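Local coordinates for sulfatase (Bacteroides fragilis CAG:558, PDB 6USS), which probably hydrolyses aryl sulfate esters as a calcium-dependent gut bacterial arylsulfatase of the sulfatase family, at residues D42-Q47 with R357-V362; T49-W54 with G76-Q81; A82-I87 with L378-F383. The protein carries 1 engineered substitution. One frame throughout, in Å; residues are numbered along the deposited sequence.

From the N terminus, strand 35-41 runs into the loop that carries both D42-Q47 and T49-W54. Interaction 2 closes first, a short loop holding helices 59-63 and 67-74, when T49-W54 meets strand 77-83. Interaction 1 spans 309 intervening residues to bring D42-Q47 onto strand 357-363, so the whole of interaction 2 lies within its span. Interaction 3 starts further along strand 77-83, at A82-I87, and ends at L378-F383 beyond the second segment of interaction 1; these two therefore cross. Strands 357-363, 77-83 and 378-379 belong to one mixed sheet, to which the calcium-site loop is thereby tied.

Interaction 1 (D42-Q47 with R357-V362); sequences DDMGWQ and REPMIV. With CA (calcium ion), chain C.
The indole of W46 lies alongside the side chain of R357, the two pointing the same way. Methylene CD of R357 sits over one indole face, 3.5 Å from the centroid of the five-membered ring and 19° off its normal, a CH-pi contact. Further out, R357 CZ is 4.8 Å from the centroid of the W46 six-membered ring, still over the face, which makes a cation-pi pair. Ring and guanidinium planes are 53° apart, so the charged group is tilted rather than stacked; its NH2 has a salt bridge to E353. With CG anti to the backbone N (chi1 -157°), W46 presents the rim of its ring to the backbone of E358. One water accepts from W46 NE1 (2.9 Å) and donates to E358 O; a second joins W46 N to R357 O in the same sense. No direct hydrogen bond crosses the contact, and these waters supply the polar bridges. Towards the metal, P359 CD packs 3.6 Å from G45 O, and the extended M44 chain brings CE to 4.0 Å from P359 CG. Immediately before M44, D42 OD1 and D43 OD1 each bind the calcium ion at 2.3 Å, with D322, N323 and the engineered C88 completing the site. The loop after strand 35-41 thus begins with two ligands of the sulfatase calcium site, and M44-W46 pack on strand 357-363 of the alkaline phosphatase-like sheet.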
loop_
_atom_site.group_PDB
_atom_site.type_symbol
_atom_site.label_atom_id
_atom_site.label_comp_id
_atom_site.label_asym_id
_atom_site.label_seq_id
_atom_site.Cartn_x
_atom_site.Cartn_y
_atom_site.Cartn_z
ATOM N N ASP A 42 -9.205 -8.510 -20.129
ATOM C CA ASP A 42 -10.201 -7.467 -20.347
ATOM C C ASP A 42 -10.939 -7.669 -21.671
ATOM O O ASP A 42 -10.310 -7.870 -22.713
ATOM C CB ASP A 42 -9.539 -6.092 -20.338
ATOM C CG ASP A 42 -10.536 -4.991 -20.177
ATOM O OD1 ASP A 42 -11.587 -5.269 -19.560
ATOM O OD2 ASP A 42 -10.285 -3.862 -20.658
ATOM N N ASP A 43 -12.273 -7.591 -21.631
ATOM C CA ASP A 43 -13.099 -7.616 -22.842
ATOM C C ASP A 43 -12.857 -8.860 -23.695
ATOM O O ASP A 43 -13.001 -8.815 -24.920
ATOM C CB ASP A 43 -12.879 -6.362 -23.706
ATOM C CG ASP A 43 -13.325 -5.079 -23.020
ATOM O OD1 ASP A 43 -13.995 -5.190 -21.970
ATOM O OD2 ASP A 43 -13.004 -3.972 -23.532
ATOM N N MET A 44 -12.485 -9.977 -23.075
ATOM C CA MET A 44 -12.260 -11.221 -23.800
ATOM C C MET A 44 -13.563 -12.025 -23.881
ATOM O O MET A 44 -14.218 -12.260 -22.860
ATOM C CB MET A 44 -11.151 -12.028 -23.118
ATOM C CG MET A 44 -10.882 -13.402 -23.729
ATOM S SD MET A 44 -9.682 -14.404 -22.823
ATOM C CE MET A 44 -9.674 -15.912 -23.801
ATOM N N GLY A 45 -13.941 -12.456 -25.106
ATOM C CA GLY A 45 -15.179 -13.187 -25.291
ATOM C C GLY A 45 -15.074 -14.692 -24.995
ATOM O O GLY A 45 -13.996 -15.284 -24.944
ATOM N N TRP A 46 -16.247 -15.310 -24.819
ATOM C CA TRP A 46 -16.341 -16.753 -24.616
ATOM C C TRP A 46 -15.633 -17.571 -25.688
ATOM O O TRP A 46 -15.329 -18.751 -25.454
ATOM C CB TRP A 46 -17.803 -17.169 -24.599
ATOM C CG TRP A 46 -18.111 -18.456 -23.883
ATOM C CD1 TRP A 46 -17.755 -18.797 -22.605
ATOM C CD2 TRP A 46 -18.898 -19.550 -24.386
ATOM N NE1 TRP A 46 -18.267 -20.037 -22.287
ATOM C CE2 TRP A 46 -18.958 -20.526 -23.365
ATOM C CE3 TRP A 46 -19.537 -19.805 -25.603
ATOM C CZ2 TRP A 46 -19.645 -21.737 -23.522
ATOM C CZ3 TRP A 46 -20.219 -21.011 -25.760
ATOM C CH2 TRP A 46 -20.274 -21.956 -24.718
ATOM N N GLN A 47 -15.393 -17.001 -26.868
ATOM C CA GLN A 47 -14.805 -17.750 -27.970
ATOM C C GLN A 47 -13.519 -17.119 -28.481
ATOM O O GLN A 47 -13.069 -17.469 -29.580
ATOM C CB GLN A 47 -15.820 -17.882 -29.109
ATOM C CG GLN A 47 -17.017 -18.782 -28.790
ATOM C CD GLN A 47 -16.703 -20.248 -29.009
ATOM O OE1 GLN A 47 -15.786 -20.579 -29.752
ATOM N NE2 GLN A 47 -17.480 -21.136 -28.382
ATOM N N ARG A 357 -21.204 -14.186 -20.743
ATOM C CA ARG A 357 -20.598 -15.503 -20.560
ATOM C C ARG A 357 -19.101 -15.433 -20.862
ATOM O O ARG A 357 -18.709 -15.127 -21.990
ATOM C CB ARG A 357 -21.281 -16.554 -21.431
ATOM C CG ARG A 357 -21.198 -17.933 -20.785
ATOM C CD ARG A 357 -21.464 -19.071 -21.753
ATOM N NE ARG A 357 -22.882 -19.219 -22.023
ATOM C CZ ARG A 357 -23.557 -20.357 -21.884
ATOM N NH1 ARG A 357 -22.926 -21.453 -21.475
ATOM N NH2 ARG A 357 -24.863 -20.395 -22.158
ATOM N N GLU A 358 -18.259 -15.754 -19.844
ATOM C CA GLU A 358 -16.813 -15.559 -19.830
ATOM C C GLU A 358 -16.046 -16.881 -19.820
ATOM O O GLU A 358 -16.500 -17.867 -19.241
ATOM C CB GLU A 358 -16.401 -14.749 -18.592
ATOM C CG GLU A 358 -17.095 -13.412 -18.464
ATOM C CD GLU A 358 -17.066 -12.653 -19.774
ATOM O OE1 GLU A 358 -18.155 -12.258 -20.244
ATOM O OE2 GLU A 358 -15.955 -12.479 -20.336
ATOM N N PRO A 359 -14.863 -16.924 -20.422
ATOM C CA PRO A 359 -14.018 -18.124 -20.303
ATOM C C PRO A 359 -13.365 -18.188 -18.932
ATOM O O PRO A 359 -12.763 -17.212 -18.476
ATOM C CB PRO A 359 -12.975 -17.933 -21.406
ATOM C CG PRO A 359 -12.896 -16.422 -21.565
ATOM C CD PRO A 359 -14.310 -15.940 -21.368
ATOM N N MET A 360 -13.465 -19.348 -18.278
ATOM C CA MET A 360 -12.975 -19.461 -16.912
ATOM C C MET A 360 -12.344 -20.827 -16.696
ATOM O O MET A 360 -12.895 -21.856 -17.099
ATOM C CB MET A 360 -14.094 -19.220 -15.903
ATOM C CG MET A 360 -13.662 -19.283 -14.454
ATOM S SD MET A 360 -15.091 -19.145 -13.361
ATOM C CE MET A 360 -14.379 -19.729 -11.829
ATOM N N ILE A 361 -11.178 -20.825 -16.059
ATOM C CA ILE A 361 -10.393 -22.034 -15.834
ATOM C C ILE A 361 -9.816 -21.974 -14.429
ATOM O O ILE A 361 -9.400 -20.906 -13.962
ATOM C CB ILE A 361 -9.254 -22.186 -16.866
ATOM C CG1 ILE A 361 -9.764 -21.990 -18.298
ATOM C CG2 ILE A 361 -8.599 -23.532 -16.721
ATOM C CD1 ILE A 361 -8.664 -22.108 -19.347
ATOM N N VAL A 362 -9.779 -23.112 -13.746
ATOM C CA VAL A 362 -9.139 -23.166 -12.442
ATOM C C VAL A 362 -8.218 -24.372 -12.397
ATOM O O VAL A 362 -8.652 -25.508 -12.643
ATOM C CB VAL A 362 -10.155 -23.212 -11.293
ATOM C CG1 VAL A 362 -9.451 -23.552 -9.989
ATOM C CG2 VAL A 362 -10.906 -21.887 -11.189
HETATM CA CA CA C . -13.851 -4.911 -19.711
HETATM O O HOH W 1 -18.170 -19.859 -19.393
HETATM O O HOH W 2 -18.541 -13.700 -24.257
#

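Interaction 2 (T49-W54 with G76-Q81); sequences TSLPFW and GVMFTQ
L51 meets M78 tip to tip, its two methyls reaching the end of the thioether. The turn leading to it is set by T49, whose OG1 accepts from L51 N at 2.8 Å with an N-H...O angle of 163°, forming an ST turn; the same hydroxyl is hydrogen-bonded to T66. L51 then holds CG anti to its own nitrogen, which directs the isobutyl group at M78, with CD2 3.7 Å from M78 CE. Helix 67-74 adds apolar cover, since A73 touches both L51 and M78. P52 contributes through its backbone, P52 O lying 3.6 Å from M78 CE. F53 follows as the main platform. M78 CE stands over the centre of its ring, 3.6 Å from the centroid and only 3° off the normal, an almost axial CH-pi contact. The sulfur, M78 SD, is further above the same ring at 5.2 Å from the centroid, so the pair is also a Met-aromatic contact. A bend at chi3 (52°) in M78 turns the methyl down onto the ring and away from a fully extended course. The platform thus joins a loop of the alkaline phosphatase-like fold to strand 77-83 of its mixed sheet, whose neighbour 357-363 also reaches F53 through P359. At the ring rim, near its plane, F53 CE1 comes to 3.4 Å from F79 O. Where the strand turns its corner, T80 places methyl CG2 3.3 Å from F53 O, and W46 brings its ring against that of F53 with the two planes inclined to each other.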
loop_
_atom_site.group_PDB
_atom_site.type_symbol
_atom_site.label_atom_id
_atom_site.label_comp_id
_atom_site.label_asym_id
_atom_site.label_seq_id
_atom_site.Cartn_x
_atom_site.Cartn_y
_atom_site.Cartn_z
ATOM N N THR A 49 -10.435 -17.612 -28.030
ATOM C CA THR A 49 -9.447 -18.567 -27.555
ATOM C C THR A 49 -9.482 -19.765 -28.490
ATOM O O THR A 49 -10.488 -20.010 -29.168
ATOM C CB THR A 49 -9.737 -18.989 -26.103
ATOM O OG1 THR A 49 -8.958 -20.142 -25.747
ATOM C CG2 THR A 49 -11.222 -19.324 -25.936
ATOM N N SER A 50 -8.365 -20.499 -28.548
ATOM C CA SER A 50 -8.402 -21.789 -29.223
ATOM C C SER A 50 -9.025 -22.878 -28.359
ATOM O O SER A 50 -9.343 -23.942 -28.890
ATOM C CB SER A 50 -6.999 -22.228 -29.688
ATOM O OG SER A 50 -6.054 -22.281 -28.633
ATOM N N LEU A 51 -9.226 -22.644 -27.060
ATOM C CA LEU A 51 -9.845 -23.661 -26.196
ATOM C C LEU A 51 -11.366 -23.624 -26.343
ATOM O O LEU A 51 -11.980 -22.598 -26.030
ATOM C CB LEU A 51 -9.460 -23.447 -24.731
ATOM C CG LEU A 51 -10.075 -24.381 -23.666
ATOM C CD1 LEU A 51 -9.643 -25.847 -23.867
ATOM C CD2 LEU A 51 -9.746 -23.909 -22.245
ATOM N N PRO A 52 -12.019 -24.718 -26.803
ATOM C CA PRO A 52 -13.472 -24.680 -27.041
ATOM C C PRO A 52 -14.256 -24.817 -25.740
ATOM O O PRO A 52 -14.238 -25.873 -25.099
ATOM C CB PRO A 52 -13.702 -25.880 -27.977
ATOM C CG PRO A 52 -12.313 -26.313 -28.443
ATOM C CD PRO A 52 -11.425 -25.977 -27.283
ATOM N N PHE A 53 -14.975 -23.740 -25.364
ATOM C CA PHE A 53 -15.870 -23.744 -24.203
ATOM C C PHE A 53 -17.284 -24.238 -24.515
ATOM O O PHE A 53 -18.024 -24.593 -23.588
ATOM C CB PHE A 53 -15.960 -22.337 -23.599
ATOM C CG PHE A 53 -14.866 -22.036 -22.629
ATOM C CD1 PHE A 53 -15.090 -22.128 -21.263
ATOM C CD2 PHE A 53 -13.596 -21.701 -23.080
ATOM C CE1 PHE A 53 -14.076 -21.883 -20.366
ATOM C CE2 PHE A 53 -12.572 -21.448 -22.183
ATOM C CZ PHE A 53 -12.809 -21.542 -20.821
ATOM N N TRP A 54 -17.686 -24.218 -25.784
ATOM C CA TRP A 54 -18.923 -24.802 -26.269
ATOM C C TRP A 54 -18.767 -26.322 -26.373
ATOM O O TRP A 54 -17.669 -26.863 -26.218
ATOM C CB TRP A 54 -19.273 -24.202 -27.634
ATOM C CG TRP A 54 -20.667 -24.359 -28.036
ATOM C CD1 TRP A 54 -21.728 -24.644 -27.226
ATOM C CD2 TRP A 54 -21.193 -24.222 -29.357
ATOM N NE1 TRP A 54 -22.880 -24.704 -27.966
ATOM C CE2 TRP A 54 -22.580 -24.451 -29.278
ATOM C CE3 TRP A 54 -20.628 -23.937 -30.597
ATOM C CZ2 TRP A 54 -23.409 -24.407 -30.391
ATOM C CZ3 TRP A 54 -21.462 -23.876 -31.709
ATOM C CH2 TRP A 54 -22.833 -24.114 -31.596
ATOM N N GLY A 76 -6.606 -28.572 -15.198
ATOM C CA GLY A 76 -7.631 -28.094 -14.290
ATOM C C GLY A 76 -9.058 -28.306 -14.757
ATOM O O GLY A 76 -9.354 -29.261 -15.490
ATOM N N VAL A 77 -9.962 -27.427 -14.323
ATOM C CA VAL A 77 -11.373 -27.493 -14.678
ATOM C C VAL A 77 -11.713 -26.242 -15.471
ATOM O O VAL A 77 -11.205 -25.151 -15.173
ATOM C CB VAL A 77 -12.282 -27.623 -13.431
ATOM C CG1 VAL A 77 -12.128 -26.413 -12.510
ATOM C CG2 VAL A 77 -13.767 -27.830 -13.822
ATOM N N MET A 78 -12.552 -26.411 -16.498
ATOM C CA MET A 78 -13.133 -25.305 -17.245
ATOM C C MET A 78 -14.550 -25.065 -16.752
ATOM O O MET A 78 -15.301 -26.016 -16.519
ATOM C CB MET A 78 -13.173 -25.602 -18.743
ATOM C CG MET A 78 -11.837 -25.941 -19.377
ATOM S SD MET A 78 -12.072 -26.605 -21.043
ATOM C CE MET A 78 -13.115 -25.324 -21.770
ATOM N N PHE A 79 -14.929 -23.803 -16.616
ATOM C CA PHE A 79 -16.312 -23.458 -16.307
ATOM C C PHE A 79 -16.964 -22.955 -17.588
ATOM O O PHE A 79 -16.635 -21.872 -18.077
ATOM C CB PHE A 79 -16.391 -22.425 -15.188
ATOM C CG PHE A 79 -16.124 -23.000 -13.825
ATOM C CD1 PHE A 79 -14.825 -23.074 -13.323
ATOM C CD2 PHE A 79 -17.170 -23.487 -13.050
ATOM C CE1 PHE A 79 -14.576 -23.598 -12.071
ATOM C CE2 PHE A 79 -16.930 -24.021 -11.792
ATOM C CZ PHE A 79 -15.629 -24.078 -11.305
ATOM N N THR A 80 -17.865 -23.750 -18.144
ATOM C CA THR A 80 -18.480 -23.422 -19.422
ATOM C C THR A 80 -19.692 -22.507 -19.278
ATOM O O THR A 80 -20.253 -22.080 -20.294
ATOM C CB THR A 80 -18.872 -24.710 -20.170
ATOM O OG1 THR A 80 -19.781 -25.471 -19.371
ATOM C CG2 THR A 80 -17.652 -25.549 -20.454
ATOM N N GLN A 81 -20.094 -22.171 -18.051
ATOM C CA GLN A 81 -21.226 -21.271 -17.823
ATOM C C GLN A 81 -20.901 -20.276 -16.700
ATOM O O GLN A 81 -21.627 -20.138 -15.720
ATOM C CB GLN A 81 -22.493 -22.077 -17.533
ATOM C CG GLN A 81 -23.738 -21.496 -18.171
ATOM C CD GLN A 81 -24.985 -22.401 -18.068
ATOM O OE1 GLN A 81 -25.961 -22.209 -18.799
ATOM N NE2 GLN A 81 -24.948 -23.378 -17.171
#

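Interaction 3 (A82-I87 with L378-F383); sequences AYASSI and LIIEDF
Y83 and I379 lie side by side as partners in a parallel bridge, and A82 pairs likewise with L378, where strands 77-83 and 378-379 adjoin in the mixed sheet of the alkaline phosphatase-like fold. The side chains alternate: A82 and L378 occupy one face of the sheet, Y83 and I379 the other. On the first face, L378 holds CG between its backbone N and carbonyl carbon (chi1 58°), and its CD1 comes to 3.9 Å from A82 CB; M360 of strand 357-363 touches both residues. On the second face the terminal methyl of I379, CD1, reaches the base of the Y83 side chain, 4.3 Å from Y83 CB, while the phenol extends away to a hydrogen bond between its OH and E353. Beyond the strands, I380 sets CG2 3.9 Å from A84 CA, a contact continued by T91 of helix 88-97, which touches both side chains. The backbone fixes this register. Y83 N donates to L378 O at 2.9 Å and 154°. The return bond, I380 N to Y83 O, is weak, its angle only 119°, and a CA-H...O contact from I379 CA meets the same oxygen. Where the second segment bends towards helix 383-390, I379 N gives its hydrogen almost straight to D382 OD2 at 2.9 Å, meeting that oxygen from above the carboxylate plane.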
loop_
_atom_site.group_PDB
_atom_site.type_symbol
_atom_site.label_atom_id
_atom_site.label_comp_id
_atom_site.label_asym_id
_atom_site.label_seq_id
_atom_site.Cartn_x
_atom_site.Cartn_y
_atom_site.Cartn_z
ATOM N N ALA A 82 -19.796 -19.540 -16.853
ATOM C CA ALA A 82 -19.383 -18.524 -15.887
ATOM C C ALA A 82 -19.797 -17.133 -16.359
ATOM O O ALA A 82 -19.555 -16.772 -17.510
ATOM C CB ALA A 82 -17.865 -18.569 -15.666
ATOM N N TYR A 83 -20.388 -16.338 -15.457
ATOM C CA TYR A 83 -20.931 -15.026 -15.796
ATOM C C TYR A 83 -20.233 -13.873 -15.070
ATOM O O TYR A 83 -19.855 -13.978 -13.900
ATOM C CB TYR A 83 -22.439 -14.963 -15.501
ATOM C CG TYR A 83 -23.221 -15.866 -16.411
ATOM C CD1 TYR A 83 -23.372 -15.558 -17.758
ATOM C CD2 TYR A 83 -23.768 -17.053 -15.940
ATOM C CE1 TYR A 83 -24.070 -16.407 -18.618
ATOM C CE2 TYR A 83 -24.470 -17.902 -16.787
ATOM C CZ TYR A 83 -24.613 -17.576 -18.123
ATOM O OH TYR A 83 -25.303 -18.428 -18.949
ATOM N N ALA A 84 -20.083 -12.765 -15.789
ATOM C CA ALA A 84 -19.715 -11.454 -15.267
ATOM C C ALA A 84 -20.843 -10.478 -15.606
ATOM O O ALA A 84 -21.914 -10.885 -16.055
ATOM C CB ALA A 84 -18.375 -11.003 -15.846
ATOM N N SER A 85 -20.609 -9.185 -15.386
ATOM C CA SER A 85 -21.471 -8.182 -16.001
ATOM C C SER A 85 -20.944 -7.836 -17.392
ATOM O O SER A 85 -19.880 -8.292 -17.810
ATOM C CB SER A 85 -21.606 -6.924 -15.130
ATOM O OG SER A 85 -22.214 -7.219 -13.877
ATOM N N SER A 86 -21.712 -7.034 -18.127
ATOM C CA SER A 86 -21.379 -6.792 -19.526
ATOM C C SER A 86 -20.395 -5.648 -19.715
ATOM O O SER A 86 -20.017 -5.366 -20.856
ATOM C CB SER A 86 -22.648 -6.537 -20.346
ATOM O OG SER A 86 -23.328 -5.381 -19.921
ATOM N N ILE A 87 -19.944 -5.016 -18.629
ATOM C CA ILE A 87 -19.103 -3.823 -18.671
ATOM C C ILE A 87 -18.073 -3.921 -17.553
ATOM O O ILE A 87 -18.361 -4.451 -16.475
ATOM C CB ILE A 87 -19.973 -2.544 -18.541
ATOM C CG1 ILE A 87 -20.731 -2.300 -19.840
ATOM C CG2 ILE A 87 -19.154 -1.326 -18.157
ATOM C CD1 ILE A 87 -19.836 -2.059 -21.028
ATOM N N LEU A 378 -22.097 -19.832 -12.309
ATOM C CA LEU A 378 -21.631 -18.990 -11.221
ATOM C C LEU A 378 -21.463 -17.573 -11.754
ATOM O O LEU A 378 -21.425 -17.350 -12.967
ATOM C CB LEU A 378 -20.324 -19.525 -10.631
ATOM C CG LEU A 378 -19.163 -19.670 -11.620
ATOM C CD1 LEU A 378 -18.389 -18.354 -11.840
ATOM C CD2 LEU A 378 -18.225 -20.763 -11.140
ATOM N N ILE A 379 -21.332 -16.617 -10.833
ATOM C CA ILE A 379 -21.236 -15.213 -11.202
ATOM C C ILE A 379 -20.070 -14.554 -10.461
ATOM O O ILE A 379 -19.682 -14.976 -9.374
ATOM C CB ILE A 379 -22.562 -14.483 -10.922
ATOM C CG1 ILE A 379 -22.513 -13.041 -11.422
ATOM C CG2 ILE A 379 -22.934 -14.599 -9.431
ATOM C CD1 ILE A 379 -23.777 -12.623 -12.134
ATOM N N ILE A 380 -19.535 -13.480 -11.063
ATOM C CA ILE A 380 -18.257 -12.880 -10.672
ATOM C C ILE A 380 -18.183 -12.557 -9.173
ATOM O O ILE A 380 -17.151 -12.793 -8.538
ATOM C CB ILE A 380 -17.975 -11.638 -11.549
ATOM C CG1 ILE A 380 -16.657 -10.959 -11.165
ATOM C CG2 ILE A 380 -19.122 -10.635 -11.482
ATOM C CD1 ILE A 380 -15.446 -11.776 -11.458
ATOM N N GLU A 381 -19.257 -12.034 -8.568
ATOM C CA GLU A 381 -19.183 -11.751 -7.128
ATOM C C GLU A 381 -18.874 -12.992 -6.299
ATOM O O GLU A 381 -18.438 -12.851 -5.151
ATOM C CB GLU A 381 -20.475 -11.116 -6.592
ATOM C CG GLU A 381 -21.720 -11.949 -6.783
ATOM C CD GLU A 381 -22.614 -11.380 -7.887
ATOM O OE1 GLU A 381 -23.860 -11.429 -7.726
ATOM O OE2 GLU A 381 -22.065 -10.881 -8.910
ATOM N N ASP A 382 -19.098 -14.195 -6.847
ATOM C CA ASP A 382 -18.742 -15.431 -6.148
ATOM C C ASP A 382 -17.231 -15.595 -5.970
ATOM O O ASP A 382 -16.791 -16.301 -5.046
ATOM C CB ASP A 382 -19.280 -16.650 -6.901
ATOM C CG ASP A 382 -20.778 -16.591 -7.142
ATOM O OD1 ASP A 382 -21.479 -15.827 -6.440
ATOM O OD2 ASP A 382 -21.250 -17.313 -8.054
ATOM N N PHE A 383 -16.429 -14.990 -6.858
ATOM C CA PHE A 383 -14.971 -15.053 -6.742
ATOM C C PHE A 383 -14.483 -14.583 -5.372
ATOM O O PHE A 383 -13.472 -15.090 -4.861
ATOM C CB PHE A 383 -14.310 -14.205 -7.842
ATOM C CG PHE A 383 -14.249 -14.871 -9.195
ATOM C CD1 PHE A 383 -15.392 -15.357 -9.808
ATOM C CD2 PHE A 383 -13.044 -14.968 -9.876
ATOM C CE1 PHE A 383 -15.335 -15.958 -11.081
ATOM C CE2 PHE A 383 -12.971 -15.566 -11.143
ATOM C CZ PHE A 383 -14.121 -16.066 -11.745
#